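Local structure of trichosurin (Trichosurus vulpecula, 2RA6) at residues His29-Asp37 with Lys140-Met148. The protein is a milk whey lipocalin that forms a homodimer and binds small molecules such as 4-ethylphenol in its beta-barrel, probably as a carrier. The protein carries 1 engineered substitution. Residues are numbered along the deposited sequence; the frame is centred on the assembly and turned at random.
Sequences HTVVLASSD and KKRFEEDFM. With ZN (zinc ion), chain K; ZN (zinc ion), chain L.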
# COMPACT_ATOMS: atom_id res chain seq x y z
N HIS B 29 -8.32 20.33 6.04
CA HIS B 29 -7.39 21.12 5.23
C HIS B 29 -6.19 20.24 4.87
O HIS B 29 -5.72 19.46 5.70
CB HIS B 29 -6.83 22.31 6.02
CG HIS B 29 -7.81 23.39 6.29
ND1 HIS B 29 -7.90 24.53 5.52
CD2 HIS B 29 -8.76 23.52 7.26
CE1 HIS B 29 -8.86 25.31 5.99
NE2 HIS B 29 -9.39 24.71 7.04
N THR B 30 -5.69 20.37 3.65
CA THR B 30 -4.51 19.61 3.28
C THR B 30 -3.33 20.42 3.82
O THR B 30 -3.19 21.60 3.52
CB THR B 30 -4.40 19.45 1.76
OG1 THR B 30 -5.46 18.62 1.29
CG2 THR B 30 -3.06 18.82 1.38
N VAL B 31 -2.48 19.77 4.61
CA VAL B 31 -1.34 20.44 5.22
C VAL B 31 -0.01 20.00 4.60
O VAL B 31 0.87 20.82 4.35
CB VAL B 31 -1.33 20.20 6.74
CG1 VAL B 31 -0.15 20.91 7.38
CG2 VAL B 31 -2.65 20.71 7.33
N VAL B 32 0.13 18.70 4.36
CA VAL B 32 1.35 18.17 3.75
C VAL B 32 1.00 17.10 2.72
O VAL B 32 0.09 16.30 2.92
CB VAL B 32 2.30 17.55 4.81
CG1 VAL B 32 3.65 17.21 4.15
CG2 VAL B 32 2.51 18.52 5.96
N LEU B 33 1.73 17.12 1.61
CA LEU B 33 1.57 16.14 0.54
C LEU B 33 2.95 15.54 0.35
O LEU B 33 3.96 16.24 0.50
CB LEU B 33 1.12 16.82 -0.76
CG LEU B 33 -0.29 17.41 -0.83
CD1 LEU B 33 -0.46 18.17 -2.14
CD2 LEU B 33 -1.32 16.30 -0.71
N ALA B 34 3.01 14.26 0.03
CA ALA B 34 4.29 13.60 -0.20
C ALA B 34 4.04 12.50 -1.20
O ALA B 34 2.97 11.90 -1.21
CB ALA B 34 4.84 13.02 1.10
N SER B 35 5.00 12.26 -2.07
CA SER B 35 4.82 11.24 -3.08
C SER B 35 6.11 10.67 -3.59
O SER B 35 7.15 11.33 -3.55
CB SER B 35 4.03 11.79 -4.27
OG SER B 35 3.81 10.79 -5.26
N SER B 36 6.03 9.45 -4.09
CA SER B 36 7.18 8.78 -4.67
C SER B 36 7.51 9.47 -5.99
O SER B 36 8.64 9.39 -6.48
CB SER B 36 6.86 7.29 -4.89
OG SER B 36 5.62 7.13 -5.55
N ASP B 37 6.53 10.15 -6.57
CA ASP B 37 6.72 10.89 -7.82
C ASP B 37 6.26 12.33 -7.56
O ASP B 37 5.06 12.61 -7.54
CB ASP B 37 5.88 10.28 -8.94
CG ASP B 37 6.21 10.88 -10.31
OD1 ASP B 37 6.45 12.10 -10.38
OD2 ASP B 37 6.22 10.12 -11.29
N LYS B 140 3.79 17.03 11.98
CA LYS B 140 4.38 17.13 10.65
C LYS B 140 5.73 16.42 10.58
O LYS B 140 6.04 15.75 9.59
CB LYS B 140 4.51 18.59 10.21
CG LYS B 140 3.16 19.26 10.00
CD LYS B 140 3.24 20.57 9.22
CE LYS B 140 3.97 21.65 9.98
NZ LYS B 140 3.88 22.95 9.24
N LYS B 141 6.53 16.55 11.64
CA LYS B 141 7.85 15.92 11.70
C LYS B 141 7.74 14.40 11.59
O LYS B 141 8.49 13.77 10.85
CB LYS B 141 8.56 16.29 13.00
CG LYS B 141 9.95 15.68 13.13
CD LYS B 141 10.56 15.99 14.50
CE LYS B 141 11.96 15.41 14.62
NZ LYS B 141 12.89 16.02 13.64
N ARG B 142 6.81 13.83 12.34
CA ARG B 142 6.62 12.38 12.33
C ARG B 142 6.17 11.90 10.95
O ARG B 142 6.68 10.91 10.42
CB ARG B 142 5.60 11.99 13.40
CG ARG B 142 5.38 10.49 13.55
CD ARG B 142 4.40 10.20 14.68
NE ARG B 142 3.14 10.93 14.50
CZ ARG B 142 2.10 10.84 15.32
NH1 ARG B 142 2.14 10.06 16.39
NH2 ARG B 142 1.00 11.55 15.07
N PHE B 143 5.23 12.63 10.35
CA PHE B 143 4.71 12.29 9.03
C PHE B 143 5.84 12.31 8.01
O PHE B 143 6.02 11.38 7.22
CB PHE B 143 3.64 13.30 8.62
CG PHE B 143 3.11 13.11 7.22
CD1 PHE B 143 2.13 12.16 6.95
CD2 PHE B 143 3.56 13.92 6.18
CE1 PHE B 143 1.60 12.02 5.65
CE2 PHE B 143 3.05 13.79 4.89
CZ PHE B 143 2.07 12.85 4.63
N GLU B 144 6.61 13.40 8.03
CA GLU B 144 7.72 13.56 7.10
C GLU B 144 8.83 12.53 7.29
O GLU B 144 9.37 12.01 6.31
CB GLU B 144 8.26 14.99 7.22
CG GLU B 144 7.34 16.00 6.53
CD GLU B 144 7.53 17.42 7.00
OE1 GLU B 144 8.67 17.80 7.34
OE2 GLU B 144 6.52 18.17 7.01
N GLU B 145 9.17 12.23 8.54
CA GLU B 145 10.21 11.25 8.81
C GLU B 145 9.75 9.85 8.40
O GLU B 145 10.54 9.06 7.88
CB GLU B 145 10.60 11.26 10.29
CG GLU B 145 11.16 12.59 10.75
CD GLU B 145 11.70 12.53 12.16
OE1 GLU B 145 11.02 11.94 13.03
OE2 GLU B 145 12.79 13.08 12.40
N ASP B 146 8.48 9.54 8.63
CA ASP B 146 7.97 8.23 8.25
C ASP B 146 8.07 8.05 6.75
O ASP B 146 8.34 6.95 6.26
CB ASP B 146 6.52 8.04 8.70
CG ASP B 146 6.39 7.84 10.19
OD1 ASP B 146 7.37 7.37 10.81
OD2 ASP B 146 5.32 8.15 10.74
N PHE B 147 7.84 9.14 6.02
CA PHE B 147 7.92 9.10 4.57
C PHE B 147 9.38 8.89 4.14
O PHE B 147 9.67 7.98 3.35
CB PHE B 147 7.39 10.41 3.98
CG PHE B 147 7.45 10.46 2.48
CD1 PHE B 147 6.61 9.66 1.70
CD2 PHE B 147 8.35 11.30 1.83
CE1 PHE B 147 6.67 9.70 0.31
CE2 PHE B 147 8.42 11.35 0.44
CZ PHE B 147 7.57 10.55 -0.32
N MET B 148 10.28 9.70 4.67
CA MET B 148 11.69 9.58 4.31
C MET B 148 12.32 8.26 4.75
O MET B 148 13.22 7.75 4.08
CB MET B 148 12.48 10.76 4.89
CG MET B 148 12.11 12.09 4.24
SD MET B 148 13.04 13.50 4.88
CE MET B 148 11.98 14.02 6.22
ZN ZN K . -10.81 25.60 8.13
ZN ZN L . 6.46 10.78 -13.17
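Phe147 lays one ring face over the methyl of Ala34, a CH-pi contact with Ala34 CB 3.7 Å from the ring centroid and only 3° off its normal. From its CB, the Phe147 side chain sets out with CG anti to the backbone N (chi1 180°), which carries the ring from the helix to the strand. CG, both CD and both CE atoms lie against Ala34 CB, CE1 also comes near Ser35 N, and CZ, the tip, ends 3.5 Å from Ser35 N and 3.3 Å from Ser35 O, which meets the ring at its edge and is hydrogen-bonded by Asn156 ND2. With an alanine here the Ala34 methyl is likely to lose its aromatic cover, leaving a gap beside Ser35. One turn back, Phe143 directs CE2 obliquely at Val32, 3.6 Å from Val32 CG1, the two side chains passing alongside and pointing opposite ways. The other Val32 branch, CG2, meets Lys140 CD at 3.9 Å, while Val31 CG1 touches the same methylene. Beyond it, Lys140 NZ donates a hydrogen bond to Asn134 OD1 and forms a salt bridge with Asp159. Val31 and Val32 both face Leu128 in a classic beta bulge, which helps both valines point toward the helix. The axes of strand 29-35 and the 140-148 part of helix 137-148 run nearly parallel (3°), 9.8 Å apart at closest approach: the C-terminal helix packed against the outside of the barrel that characterises the lipocalin fold.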